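Local coordinates for protein lyase/mutase (Burkholderia cenocepacia, PDB 4LSB) that is a lyase/mutase-type protein of the TIM-barrel clan that binds a magnesium ion and probably works as a metal-dependent enzyme, at residues L175-T178 and I179-V183; L225-L228 and D229-A232; P134-R138 and D139-E143; P104-V107 and A108-R112; E20-R23 and A24-R28. One frame throughout, in Å; residues are numbered along the deposited sequence.

Overall arrangement
All five contacts are local, each on a helix, at a helix start or, in contact 5, where a helix gives way to a turn, around a TIM barrel of parallel strands. Contacts 1, 3, 4 and 5 are partly buried; contact 2 is at the surface. Contacts 1 and 4 lie within the helices of two beta-alpha-beta units, and both carry an aspartate or glutamate paired with an arginine. Contact 3 stands between them and touches both. Contacts 2 and 3 are helix starts: 2 is a capping box near the second subunit, while 3 lacks a capping side chain. Contact 5 joins a buried aromatic pair, F22 and H26, to an exposed E20-R23 salt bridge.

Contact 1: residues L175-T178 and I179-V183; sequences LDDT and IARLV
I179 N points at L175 O over 2.8 Å with an N-H...O angle of 171°, and the same step recurs from A180 N to D176 O, R181 N to D177 O and L182 N to T178 O. These four i to i+4 bonds make 175-178 and 179-183 one unbroken alpha helix. The bond from A180 N to D176 O is longer, 3.1 Å, and more bent.

On one flank D177 and R181 form a salt bridge, D177 OD2 lying 2.9 Å from R181 NE. The contact is through a single oxygen: OD2 sits at the guanidinium edge, in its plane, but NE meets the carboxylate on its syn side and 30° out of plane. With the two planes 72° apart, the groups do not pair flat. R181 stays extended from CG to NE, and this length lifts NE to the height of the carboxylate. OD2 also bonds to N167 ND2, while R181 NH2 donates to Y136 O, so both partners are fixed from outside as well.

The helix is the crossover of the beta-alpha-beta unit formed by strand 160-164, helix 175-187 and strand 192-194 in the TIM barrel. Its apolar flank carries L175 and I179, with I179 CD1 3.7 Å from L175 CG and 3.8 Å from L175 CD1. The I179 side chain continues onto V207 and A210 of helix 201-211. L182 follows on the same neighbour, touching V207, and its CG lies 3.4 Å from T178 O. The T178 hydroxyl turns back along the helix to bond with D174 O and N167 ND2.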
loop_
_atom_site.group_PDB
_atom_site.type_symbol
_atom_site.label_atom_id
_atom_site.label_comp_id
_atom_site.label_asym_id
_atom_site.label_seq_id
_atom_site.Cartn_x
_atom_site.Cartn_y
_atom_site.Cartn_z
ATOM N N LEU B 175 25.946 -14.281 20.375
ATOM C CA LEU B 175 26.632 -14.354 19.079
ATOM C C LEU B 175 27.098 -15.758 18.767
ATOM O O LEU B 175 26.982 -16.255 17.660
ATOM C CB LEU B 175 27.839 -13.394 19.080
ATOM C CG LEU B 175 28.648 -13.219 17.776
ATOM C CD1 LEU B 175 27.728 -12.728 16.679
ATOM C CD2 LEU B 175 29.816 -12.241 17.953
ATOM N N ASP B 176 27.647 -16.425 19.765
ATOM C CA ASP B 176 28.179 -17.723 19.516
ATOM C C ASP B 176 27.136 -18.814 19.212
ATOM O O ASP B 176 27.382 -19.623 18.358
ATOM C CB ASP B 176 29.102 -18.103 20.647
ATOM C CG ASP B 176 30.323 -17.231 20.661
ATOM O OD1 ASP B 176 31.302 -17.557 19.939
ATOM O OD2 ASP B 176 30.280 -16.188 21.357
ATOM N N ASP B 177 25.980 -18.825 19.882
ATOM C CA ASP B 177 24.913 -19.778 19.504
ATOM C C ASP B 177 24.388 -19.440 18.109
ATOM O O ASP B 177 24.110 -20.315 17.286
ATOM C CB ASP B 177 23.714 -19.755 20.458
ATOM C CG ASP B 177 22.726 -20.944 20.192
ATOM O OD1 ASP B 177 23.156 -22.084 20.380
ATOM O OD2 ASP B 177 21.535 -20.751 19.803
ATOM N N THR B 178 24.238 -18.150 17.875
ATOM C CA THR B 178 23.697 -17.671 16.622
ATOM C C THR B 178 24.618 -18.097 15.474
ATOM O O THR B 178 24.142 -18.634 14.483
ATOM C CB THR B 178 23.459 -16.178 16.695
ATOM O OG1 THR B 178 22.537 -15.880 17.757
ATOM C CG2 THR B 178 22.869 -15.666 15.366
ATOM N N ILE B 179 25.927 -17.858 15.592
ATOM C CA ILE B 179 26.886 -18.323 14.562
ATOM C C ILE B 179 26.842 -19.813 14.394
ATOM O O ILE B 179 26.879 -20.309 13.276
ATOM C CB ILE B 179 28.322 -17.788 14.815
ATOM C CG1 ILE B 179 28.412 -16.325 14.373
ATOM C CG2 ILE B 179 29.403 -18.565 14.105
ATOM C CD1 ILE B 179 29.566 -15.587 15.031
ATOM N N ALA B 180 26.739 -20.550 15.490
ATOM C CA ALA B 180 26.789 -22.005 15.398
ATOM C C ALA B 180 25.592 -22.500 14.628
ATOM O O ALA B 180 25.698 -23.382 13.807
ATOM C CB ALA B 180 26.845 -22.641 16.767
ATOM N N ARG B 181 24.423 -21.954 14.914
ATOM C CA ARG B 181 23.197 -22.307 14.149
ATOM C C ARG B 181 23.377 -22.025 12.652
ATOM O O ARG B 181 23.071 -22.870 11.773
ATOM C CB ARG B 181 22.024 -21.519 14.704
ATOM C CG ARG B 181 21.509 -22.077 16.042
ATOM C CD ARG B 181 20.367 -21.231 16.599
ATOM N NE ARG B 181 19.820 -21.884 17.794
ATOM C CZ ARG B 181 18.935 -22.878 17.798
ATOM N NH1 ARG B 181 18.421 -23.349 16.669
ATOM N NH2 ARG B 181 18.536 -23.393 18.953
ATOM N N LEU B 182 23.889 -20.837 12.338
ATOM C CA LEU B 182 24.021 -20.443 10.935
ATOM C C LEU B 182 24.973 -21.350 10.237
ATOM O O LEU B 182 24.756 -21.719 9.101
ATOM C CB LEU B 182 24.476 -18.999 10.728
ATOM C CG LEU B 182 23.513 -17.923 11.184
ATOM C CD1 LEU B 182 24.129 -16.552 10.913
ATOM C CD2 LEU B 182 22.181 -18.027 10.472
ATOM N N VAL B 183 26.063 -21.687 10.911
ATOM C CA VAL B 183 27.022 -22.635 10.348
ATOM C C VAL B 183 26.365 -24.036 10.135
ATOM O O VAL B 183 26.604 -24.720 9.149
ATOM C CB VAL B 183 28.239 -22.763 11.296
ATOM C CG1 VAL B 183 29.086 -23.972 10.922
ATOM C CG2 VAL B 183 29.054 -21.489 11.257
#

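Contact 2: residues L225-L228 and D229-A232; sequences LLSL and DELA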
loop_
_atom_site.group_PDB
_atom_site.type_symbol
_atom_site.label_atom_id
_atom_site.label_comp_id
_atom_site.label_asym_id
_atom_site.label_seq_id
_atom_site.Cartn_x
_atom_site.Cartn_y
_atom_site.Cartn_z
ATOM N N LEU B 225 22.779 2.064 12.100
ATOM C CA LEU B 225 22.758 1.970 10.644
ATOM C C LEU B 225 24.168 1.860 10.083
ATOM O O LEU B 225 25.099 2.532 10.559
ATOM C CB LEU B 225 22.103 3.206 10.026
ATOM C CG LEU B 225 20.600 3.224 10.154
ATOM C CD1 LEU B 225 20.157 4.569 9.665
ATOM C CD2 LEU B 225 19.958 2.052 9.397
ATOM N N LEU B 226 24.297 1.031 9.055
ATOM C CA LEU B 226 25.516 0.941 8.280
ATOM C C LEU B 226 25.167 1.112 6.778
ATOM O O LEU B 226 24.033 0.867 6.373
ATOM C CB LEU B 226 26.182 -0.412 8.543
ATOM C CG LEU B 226 26.712 -0.591 9.960
ATOM C CD1 LEU B 226 27.106 -2.054 10.165
ATOM C CD2 LEU B 226 27.861 0.358 10.308
ATOM N N SER B 227 26.113 1.605 5.988
ATOM C CA SER B 227 25.882 1.776 4.597
ATOM C C SER B 227 26.157 0.456 3.914
ATOM O O SER B 227 26.791 -0.439 4.460
ATOM C CB SER B 227 26.757 2.860 3.991
ATOM O OG SER B 227 28.109 2.456 4.028
ATOM N N LEU B 228 25.694 0.349 2.701
ATOM C CA LEU B 228 25.991 -0.842 1.889
ATOM C C LEU B 228 27.507 -1.074 1.701
ATOM O O LEU B 228 27.965 -2.197 1.729
ATOM C CB LEU B 228 25.345 -0.690 0.516
ATOM C CG LEU B 228 25.491 -1.908 -0.388
ATOM C CD1 LEU B 228 24.776 -3.134 0.186
ATOM C CD2 LEU B 228 25.039 -1.580 -1.824
ATOM N N ASP B 229 28.271 0.009 1.514
ATOM C CA ASP B 229 29.700 -0.091 1.390
ATOM C C ASP B 229 30.340 -0.569 2.703
ATOM O O ASP B 229 31.244 -1.408 2.651
ATOM C CB ASP B 229 30.295 1.262 0.949
ATOM C CG ASP B 229 31.793 1.259 0.914
ATOM O OD1 ASP B 229 32.335 0.489 0.139
ATOM O OD2 ASP B 229 32.434 2.047 1.667
ATOM N N GLU B 230 29.880 -0.055 3.862
ATOM C CA GLU B 230 30.394 -0.522 5.157
ATOM C C GLU B 230 30.089 -1.981 5.285
ATOM O O GLU B 230 30.912 -2.751 5.711
ATOM C CB GLU B 230 29.825 0.261 6.360
ATOM C CG GLU B 230 30.411 1.668 6.469
ATOM C CD GLU B 230 29.654 2.596 7.419
ATOM O OE1 GLU B 230 28.401 2.654 7.423
ATOM O OE2 GLU B 230 30.338 3.301 8.173
ATOM N N LEU B 231 28.879 -2.383 4.920
ATOM C CA LEU B 231 28.506 -3.804 5.053
ATOM C C LEU B 231 29.325 -4.684 4.124
ATOM O O LEU B 231 29.777 -5.759 4.546
ATOM C CB LEU B 231 26.974 -4.007 4.893
ATOM C CG LEU B 231 26.187 -3.351 6.046
ATOM C CD1 LEU B 231 24.764 -3.030 5.688
ATOM C CD2 LEU B 231 26.195 -4.258 7.218
ATOM N N ALA B 232 29.582 -4.222 2.903
ATOM C CA ALA B 232 30.430 -4.969 2.001
ATOM C C ALA B 232 31.846 -5.176 2.611
ATOM O O ALA B 232 32.422 -6.257 2.509
ATOM C CB ALA B 232 30.500 -4.258 0.637
#
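L226 lays its branch across L231 at about a right angle, CD1 reaching L231 CD2 at 3.8 Å, while L226 CB lies 3.9 Å from L231 CG. The pair sits beside the first turn of helix 228-233, whose start is a capping box formed by S227 and E230. S227 is the N-cap: its OG takes the E230 N-H at 3.1 Å with an N-H...O angle of 164°. The return bond runs from S227 N to E230 OE1 over 2.9 Å and is equally straight. E230 OE1 receives it on its anti lone pair, away from the other carboxylate oxygen.

Torsions explain the reciprocal grip. S227 OG stands between its own backbone N and carbonyl carbon (chi1 67°), facing the amide of E230, and E230 reaches back by an extended chain beyond CG. The same carboxylate oxygen passes 3.7 Å from L226 CD2, where L226 and E230 also meet at about a right angle, so the capping carboxylate also lies against the L226 methyl. Behind them the regular helix takes over, with L231 N bonded to S227 O and A232 N bonded to L228 O.

L226 and L231 both continue onto I204 of helix 201-211, and L228 and L231 touch V239 of strand 238-240, which ties this short helix to the TIM barrel. The backbone of L228 bonds to the second subunit, and S227 packs on T265 of that subunit. Within the turn, L231 CG settles 3.4 Å from S227 O, alongside the carbonyl that its own N-H engages.

Contact 3: residues P134-R138 and D139-E143; sequences PIYAR and DASVE
S141 OG comes up to Y136 at an oblique angle to the phenol, its close approach being to CB at 3.1 Å. The ring itself makes a cation-pi interaction with R144, while its hydroxyl bonds to D102 OD1 and N98 ND2, so both the ring and its hydroxyl are engaged by residues outside the two segments. Y136 CG lies beside the backbone N (chi1 -66°), which swings the ring off the helix although CB faces it.

The next flat group is the A137 peptide. Its carbonyl oxygen takes S141 N at 2.7 Å, nearly along the C=O axis, with an N-H...O angle of 165°. S141 OG is also 3.2 Å from A137 O, a possible second bond to that oxygen, though its proton may be directed at another acceptor. S141 OG sits beside its own backbone N and hence over the same carbonyl, and R181 NH1 makes a weak bond to it from helix 175-187.

One residue on, V142 N donates to R138 O over 3.0 Å, and V142 CG2 rests 3.1 Å from that oxygen, a tight fit for a methyl group. The R138 chain bends at chi2 and chi3 and lies on A180 of helix 175-187, while V142 touches A184 there. A140 CB adds a looser contact, 3.6 Å from A137 O.

A137 is the N-cap residue but, being alanine, offers no side-chain acceptor. This is the beginning of helix 138-153, entered from the loop after strand 121-125 of the TIM barrel, with the Y136 side chain about 12 Å from the magnesium ion.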
loop_
_atom_site.group_PDB
_atom_site.type_symbol
_atom_site.label_atom_id
_atom_site.label_comp_id
_atom_site.label_asym_id
_atom_site.label_seq_id
_atom_site.Cartn_x
_atom_site.Cartn_y
_atom_site.Cartn_z
ATOM N N PRO B 134 10.985 -20.107 22.367
ATOM C CA PRO B 134 10.758 -19.223 21.189
ATOM C C PRO B 134 11.578 -19.608 19.961
ATOM O O PRO B 134 11.278 -19.136 18.866
ATOM C CB PRO B 134 11.172 -17.827 21.706
ATOM C CG PRO B 134 12.110 -18.107 22.844
ATOM C CD PRO B 134 12.017 -19.550 23.261
ATOM N N ILE B 135 12.574 -20.460 20.155
ATOM C CA ILE B 135 13.494 -20.866 19.085
ATOM C C ILE B 135 13.523 -22.388 19.085
ATOM O O ILE B 135 13.664 -22.989 20.147
ATOM C CB ILE B 135 14.941 -20.357 19.315
ATOM C CG1 ILE B 135 14.977 -18.845 19.456
ATOM C CG2 ILE B 135 15.867 -20.807 18.190
ATOM C CD1 ILE B 135 14.764 -18.039 18.177
ATOM N N TYR B 136 13.383 -23.006 17.912
ATOM C CA TYR B 136 13.466 -24.464 17.805
ATOM C C TYR B 136 14.807 -24.972 18.332
ATOM O O TYR B 136 15.833 -24.339 18.144
ATOM C CB TYR B 136 13.297 -24.984 16.352
ATOM C CG TYR B 136 11.935 -24.764 15.749
ATOM C CD1 TYR B 136 10.847 -25.607 16.044
ATOM C CD2 TYR B 136 11.727 -23.724 14.883
ATOM C CE1 TYR B 136 9.602 -25.370 15.494
ATOM C CE2 TYR B 136 10.496 -23.482 14.330
ATOM C CZ TYR B 136 9.433 -24.302 14.618
ATOM O OH TYR B 136 8.225 -23.985 14.059
ATOM N N ALA B 137 14.807 -26.157 18.945
ATOM C CA ALA B 137 16.071 -26.821 19.298
ATOM C C ALA B 137 16.972 -27.034 18.063
ATOM O O ALA B 137 16.484 -27.272 16.950
ATOM C CB ALA B 137 15.797 -28.137 20.013
ATOM N N ARG B 138 18.282 -26.977 18.273
ATOM C CA ARG B 138 19.277 -27.117 17.195
ATOM C C ARG B 138 19.022 -28.288 16.254
ATOM O O ARG B 138 19.124 -28.163 15.032
ATOM C CB ARG B 138 20.688 -27.261 17.796
ATOM C CG ARG B 138 21.875 -27.390 16.824
ATOM C CD ARG B 138 22.510 -26.038 16.450
ATOM N NE ARG B 138 23.503 -25.498 17.416
ATOM C CZ ARG B 138 24.807 -25.797 17.417
ATOM N NH1 ARG B 138 25.313 -26.653 16.526
ATOM N NH2 ARG B 138 25.627 -25.256 18.310
ATOM N N ASP B 139 18.749 -29.447 16.824
ATOM C CA ASP B 139 18.489 -30.631 16.009
ATOM C C ASP B 139 17.318 -30.459 15.126
ATOM O O ASP B 139 17.367 -30.736 13.921
ATOM C CB ASP B 139 18.133 -31.819 16.910
ATOM C CG ASP B 139 19.329 -32.542 17.394
ATOM O OD1 ASP B 139 20.445 -32.256 16.885
ATOM O OD2 ASP B 139 19.141 -33.418 18.272
ATOM N N ALA B 140 16.214 -30.091 15.755
ATOM C CA ALA B 140 14.988 -29.906 15.042
ATOM C C ALA B 140 15.137 -28.800 14.001
ATOM O O ALA B 140 14.593 -28.929 12.902
ATOM C CB ALA B 140 13.858 -29.589 15.989
ATOM N N SER B 141 15.830 -27.716 14.356
ATOM C CA SER B 141 16.057 -26.620 13.409
ATOM C C SER B 141 16.791 -27.042 12.143
ATOM O O SER B 141 16.402 -26.683 11.043
ATOM C CB SER B 141 16.865 -25.502 14.049
ATOM O OG SER B 141 16.085 -24.816 14.998
ATOM N N VAL B 142 17.900 -27.728 12.326
ATOM C CA VAL B 142 18.687 -28.275 11.230
ATOM C C VAL B 142 17.887 -29.272 10.410
ATOM O O VAL B 142 17.965 -29.253 9.191
ATOM C CB VAL B 142 19.957 -28.968 11.768
ATOM C CG1 VAL B 142 20.731 -29.610 10.648
ATOM C CG2 VAL B 142 20.865 -27.964 12.477
ATOM N N GLU B 143 17.134 -30.177 11.051
ATOM C CA GLU B 143 16.306 -31.118 10.265
ATOM C C GLU B 143 15.317 -30.381 9.373
ATOM O O GLU B 143 15.067 -30.763 8.192
ATOM C CB GLU B 143 15.502 -32.035 11.179
ATOM C CG GLU B 143 15.882 -33.485 11.122
ATOM C CD GLU B 143 14.844 -34.360 11.840
ATOM O OE1 GLU B 143 14.501 -35.437 11.289
ATOM O OE2 GLU B 143 14.358 -33.951 12.930
#

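Contact 4: residues P104-V107 and A108-R112; sequences PGTV and AETIR
R112 doubles back along the helix toward G105, and a water joins them: it donates to G105 O at 2.7 Å and accepts from R112 NH2 at 2.8 Å. The water lies at the guanidinium edge, in plane, whereas A108 O stands 3.9 Å above the centre of one face. A bend at chi3 (-85°) turns the arginine chain so that this face lies over the helix backbone.

E109 is turned toward the same guanidinium. Its CG lies anti to the backbone N and the chain bends at chi2, which brings OE1 level with the arginine. R112 then grips side-on with two nitrogens, NE at 2.9 Å and NH2 at 2.8 Å from E109 OE1. Both bonds end on that one oxygen; NH2 is met by the anti lone pair of OE1, while NE comes from the syn side, 32° out of the carboxylate plane. The two bonds, both noticeably bent, probably limit the rotation of the guanidinium and favour the ionised forms of both residues.

Helix 104-116 is the crossover between strands 92-95 and 121-125, a beta-alpha-beta unit of the TIM barrel. Regular backbone bonds run from A108 N to P104 O, E109 N to G105 O, T110 N to T106 O and I111 N to V107 O.

Another flank is turned inward. V107 and I111 both touch I124 of strand 121-125 and A148 of helix 138-153, and I111 CG1 lies 3.5 Å from V107 O. T110 directs its hydroxyl to G99 O and R74 NH1, and OG1 stays 3.1 Å from T106 O.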
loop_
_atom_site.group_PDB
_atom_site.type_symbol
_atom_site.label_atom_id
_atom_site.label_comp_id
_atom_site.label_asym_id
_atom_site.label_seq_id
_atom_site.Cartn_x
_atom_site.Cartn_y
_atom_site.Cartn_z
ATOM N N PRO B 104 9.282 -30.670 9.510
ATOM C CA PRO B 104 10.103 -30.576 8.313
ATOM C C PRO B 104 9.310 -30.749 7.035
ATOM O O PRO B 104 9.588 -30.082 6.060
ATOM C CB PRO B 104 11.106 -31.710 8.484
ATOM C CG PRO B 104 11.283 -31.818 9.951
ATOM C CD PRO B 104 9.926 -31.511 10.539
ATOM N N GLY B 105 8.354 -31.677 7.012
ATOM C CA GLY B 105 7.569 -31.893 5.809
ATOM C C GLY B 105 6.713 -30.692 5.464
ATOM O O GLY B 105 6.420 -30.421 4.289
ATOM N N THR B 106 6.326 -29.937 6.477
ATOM C CA THR B 106 5.564 -28.772 6.230
ATOM C C THR B 106 6.446 -27.687 5.566
ATOM O O THR B 106 6.039 -27.036 4.604
ATOM C CB THR B 106 4.984 -28.198 7.529
ATOM O OG1 THR B 106 4.168 -29.205 8.152
ATOM C CG2 THR B 106 4.159 -26.988 7.200
ATOM N N VAL B 107 7.598 -27.473 6.170
ATOM C CA VAL B 107 8.624 -26.597 5.614
ATOM C C VAL B 107 8.913 -26.964 4.139
ATOM O O VAL B 107 8.871 -26.102 3.231
ATOM C CB VAL B 107 9.890 -26.704 6.475
ATOM C CG1 VAL B 107 11.072 -25.982 5.786
ATOM C CG2 VAL B 107 9.615 -26.143 7.865
ATOM N N ALA B 108 9.153 -28.257 3.899
ATOM C CA ALA B 108 9.410 -28.705 2.531
ATOM C C ALA B 108 8.250 -28.371 1.584
ATOM O O ALA B 108 8.470 -27.863 0.501
ATOM C CB ALA B 108 9.693 -30.192 2.483
ATOM N N GLU B 109 7.023 -28.648 1.997
ATOM C CA GLU B 109 5.861 -28.311 1.174
ATOM C C GLU B 109 5.778 -26.802 0.936
ATOM O O GLU B 109 5.523 -26.350 -0.168
ATOM C CB GLU B 109 4.584 -28.808 1.832
ATOM C CG GLU B 109 3.314 -28.491 1.059
ATOM C CD GLU B 109 3.165 -29.239 -0.270
ATOM O OE1 GLU B 109 4.042 -30.068 -0.635
ATOM O OE2 GLU B 109 2.148 -28.989 -0.969
ATOM N N THR B 110 6.035 -26.024 1.979
ATOM C CA THR B 110 6.041 -24.570 1.821
ATOM C C THR B 110 7.042 -24.104 0.740
ATOM O O THR B 110 6.733 -23.232 -0.113
ATOM C CB THR B 110 6.301 -23.891 3.178
ATOM O OG1 THR B 110 5.179 -24.113 4.032
ATOM C CG2 THR B 110 6.457 -22.403 3.004
ATOM N N ILE B 111 8.242 -24.675 0.745
ATOM C CA ILE B 111 9.214 -24.355 -0.299
ATOM C C ILE B 111 8.667 -24.697 -1.696
ATOM O O ILE B 111 8.759 -23.902 -2.633
ATOM C CB ILE B 111 10.565 -25.100 -0.100
ATOM C CG1 ILE B 111 11.287 -24.623 1.159
ATOM C CG2 ILE B 111 11.456 -24.948 -1.345
ATOM C CD1 ILE B 111 11.623 -23.122 1.158
ATOM N N ARG B 112 8.082 -25.873 -1.860
ATOM C CA ARG B 112 7.528 -26.256 -3.187
ATOM C C ARG B 112 6.445 -25.318 -3.637
ATOM O O ARG B 112 6.392 -24.939 -4.791
ATOM C CB ARG B 112 6.928 -27.656 -3.166
ATOM C CG ARG B 112 7.899 -28.779 -2.967
ATOM C CD ARG B 112 7.205 -30.106 -3.312
ATOM N NE ARG B 112 6.473 -30.596 -2.132
ATOM C CZ ARG B 112 7.053 -31.213 -1.097
ATOM N NH1 ARG B 112 8.366 -31.452 -1.121
ATOM N NH2 ARG B 112 6.313 -31.599 -0.043
HETATM O O HOH W 1 6.516 -32.519 2.641
#

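Contact 5: residues E20-R23 and A24-R28; sequences EAFR and ALHTR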
loop_
_atom_site.group_PDB
_atom_site.type_symbol
_atom_site.label_atom_id
_atom_site.label_comp_id
_atom_site.label_asym_id
_atom_site.label_seq_id
_atom_site.Cartn_x
_atom_site.Cartn_y
_atom_site.Cartn_z
ATOM N N GLU B 20 18.561 -18.025 -12.049
ATOM C CA GLU B 20 19.985 -17.918 -12.307
ATOM C C GLU B 20 20.508 -16.524 -12.077
ATOM O O GLU B 20 21.614 -16.362 -11.531
ATOM C CB GLU B 20 20.336 -18.332 -13.746
ATOM C CG GLU B 20 21.841 -18.249 -14.022
ATOM C CD GLU B 20 22.734 -19.055 -13.061
ATOM O OE1 GLU B 20 22.365 -20.181 -12.633
ATOM O OE2 GLU B 20 23.835 -18.541 -12.722
ATOM N N ALA B 21 19.775 -15.530 -12.530
ATOM C CA ALA B 21 20.176 -14.153 -12.271
ATOM C C ALA B 21 20.298 -13.893 -10.745
ATOM O O ALA B 21 21.244 -13.247 -10.246
ATOM C CB ALA B 21 19.201 -13.198 -12.932
ATOM N N PHE B 22 19.348 -14.432 -9.988
ATOM C CA PHE B 22 19.323 -14.226 -8.541
ATOM C C PHE B 22 20.519 -14.893 -7.879
ATOM O O PHE B 22 21.176 -14.280 -7.035
ATOM C CB PHE B 22 18.041 -14.747 -7.940
ATOM C CG PHE B 22 17.856 -14.347 -6.506
ATOM C CD1 PHE B 22 17.905 -13.008 -6.130
ATOM C CD2 PHE B 22 17.630 -15.281 -5.547
ATOM C CE1 PHE B 22 17.707 -12.632 -4.790
ATOM C CE2 PHE B 22 17.425 -14.913 -4.216
ATOM C CZ PHE B 22 17.472 -13.590 -3.851
ATOM N N ARG B 23 20.800 -16.149 -8.242
ATOM C CA ARG B 23 21.932 -16.862 -7.657
ATOM C C ARG B 23 23.245 -16.088 -7.960
ATOM O O ARG B 23 24.074 -15.937 -7.076
ATOM C CB ARG B 23 22.016 -18.316 -8.191
ATOM C CG ARG B 23 23.130 -19.170 -7.564
ATOM C CD ARG B 23 23.631 -20.295 -8.510
ATOM N NE ARG B 23 24.261 -19.710 -9.706
ATOM C CZ ARG B 23 25.526 -19.256 -9.793
ATOM N NH1 ARG B 23 26.381 -19.345 -8.769
ATOM N NH2 ARG B 23 25.947 -18.708 -10.928
ATOM N N ALA B 24 23.377 -15.604 -9.202
ATOM C CA ALA B 24 24.539 -14.840 -9.665
ATOM C C ALA B 24 24.777 -13.531 -8.898
ATOM O O ALA B 24 25.937 -13.122 -8.743
ATOM C CB ALA B 24 24.435 -14.550 -11.153
ATOM N N LEU B 25 23.703 -12.866 -8.459
ATOM C CA LEU B 25 23.837 -11.657 -7.616
ATOM C C LEU B 25 24.645 -11.968 -6.413
ATOM O O LEU B 25 25.375 -11.094 -5.951
ATOM C CB LEU B 25 22.486 -11.077 -7.133
ATOM C CG LEU B 25 21.615 -10.543 -8.224
ATOM C CD1 LEU B 25 20.218 -10.166 -7.810
ATOM C CD2 LEU B 25 22.344 -9.367 -8.887
ATOM N N HIS B 26 24.566 -13.209 -5.919
ATOM C CA HIS B 26 25.245 -13.559 -4.677
ATOM C C HIS B 26 26.734 -13.892 -4.822
ATOM O O HIS B 26 27.392 -14.086 -3.807
ATOM C CB HIS B 26 24.565 -14.733 -3.971
ATOM C CG HIS B 26 23.176 -14.432 -3.510
ATOM N ND1 HIS B 26 22.110 -14.435 -4.368
ATOM C CD2 HIS B 26 22.683 -14.132 -2.288
ATOM C CE1 HIS B 26 21.015 -14.138 -3.706
ATOM N NE2 HIS B 26 21.335 -13.941 -2.441
ATOM N N THR B 27 27.197 -14.059 -6.042
ATOM C CA THR B 27 28.573 -14.520 -6.280
ATOM C C THR B 27 29.423 -13.443 -6.929
ATOM O O THR B 27 30.639 -13.567 -6.974
ATOM C CB THR B 27 28.606 -15.790 -7.125
ATOM O OG1 THR B 27 28.019 -15.534 -8.398
ATOM C CG2 THR B 27 27.845 -16.933 -6.401
ATOM N N ARG B 28 28.821 -12.355 -7.370
ATOM C CA ARG B 28 29.634 -11.269 -7.897
ATOM C C ARG B 28 30.190 -10.440 -6.740
ATOM O O ARG B 28 29.684 -10.493 -5.582
ATOM C CB ARG B 28 28.842 -10.448 -8.914
ATOM C CG ARG B 28 27.830 -9.554 -8.331
ATOM C CD ARG B 28 27.011 -8.894 -9.424
ATOM N NE ARG B 28 26.213 -7.879 -8.759
ATOM C CZ ARG B 28 25.139 -7.283 -9.260
ATOM N NH1 ARG B 28 24.683 -7.596 -10.466
ATOM N NH2 ARG B 28 24.534 -6.354 -8.534
HETATM O O HOH W 2 29.125 -18.014 -9.800
#
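The aromatic pair is F22 and H26, a T-shaped (edge-to-face) stack in which the histidine turns its edge to one face of the phenyl ring. Their planes stand at 88° and H26 CE1 hangs 3.5 Å above the phenyl plane, over its centre. F22 CG lies anti to the backbone N (chi1 -170°), which carries the ring forward along the helix to receive H26. An apolar contact adds L25, its CD1 4.0 Å from F22 CD1, with the two chains at about a right angle.

Hydrogen bonds hold the histidine in this pose. H26 ND1 donates to F22 O over 2.8 Å, the acceptor lying close to the ring plane, so the residue that offers its face also supplies the acceptor. H26 N bonds to R23 O, standing well above that carbonyl plane. In the helix backbone before it, the bond from A24 N to E20 O keeps ordinary helical geometry.

The ionic group is at the surface. R23 clasps E20 side-on, NH2 at 2.8 Å and NE at 3.3 Å from the single atom E20 OE2. A water accepts from R23 NH1 and also meets T27 OG1, linking the arginine to the turn that follows, and T27 CG2 lies 3.7 Å from R23 NH1.

F22 touches P91 and T160, and also A53 and I34, placing this end of helix 14-25 against the TIM barrel near where its strands begin. With ND1 donating to F22 O and NE2 engaged with R238 NH1, both ring nitrogens of the buried H26 are satisfied, consistent with a neutral imidazole carrying its proton on ND1.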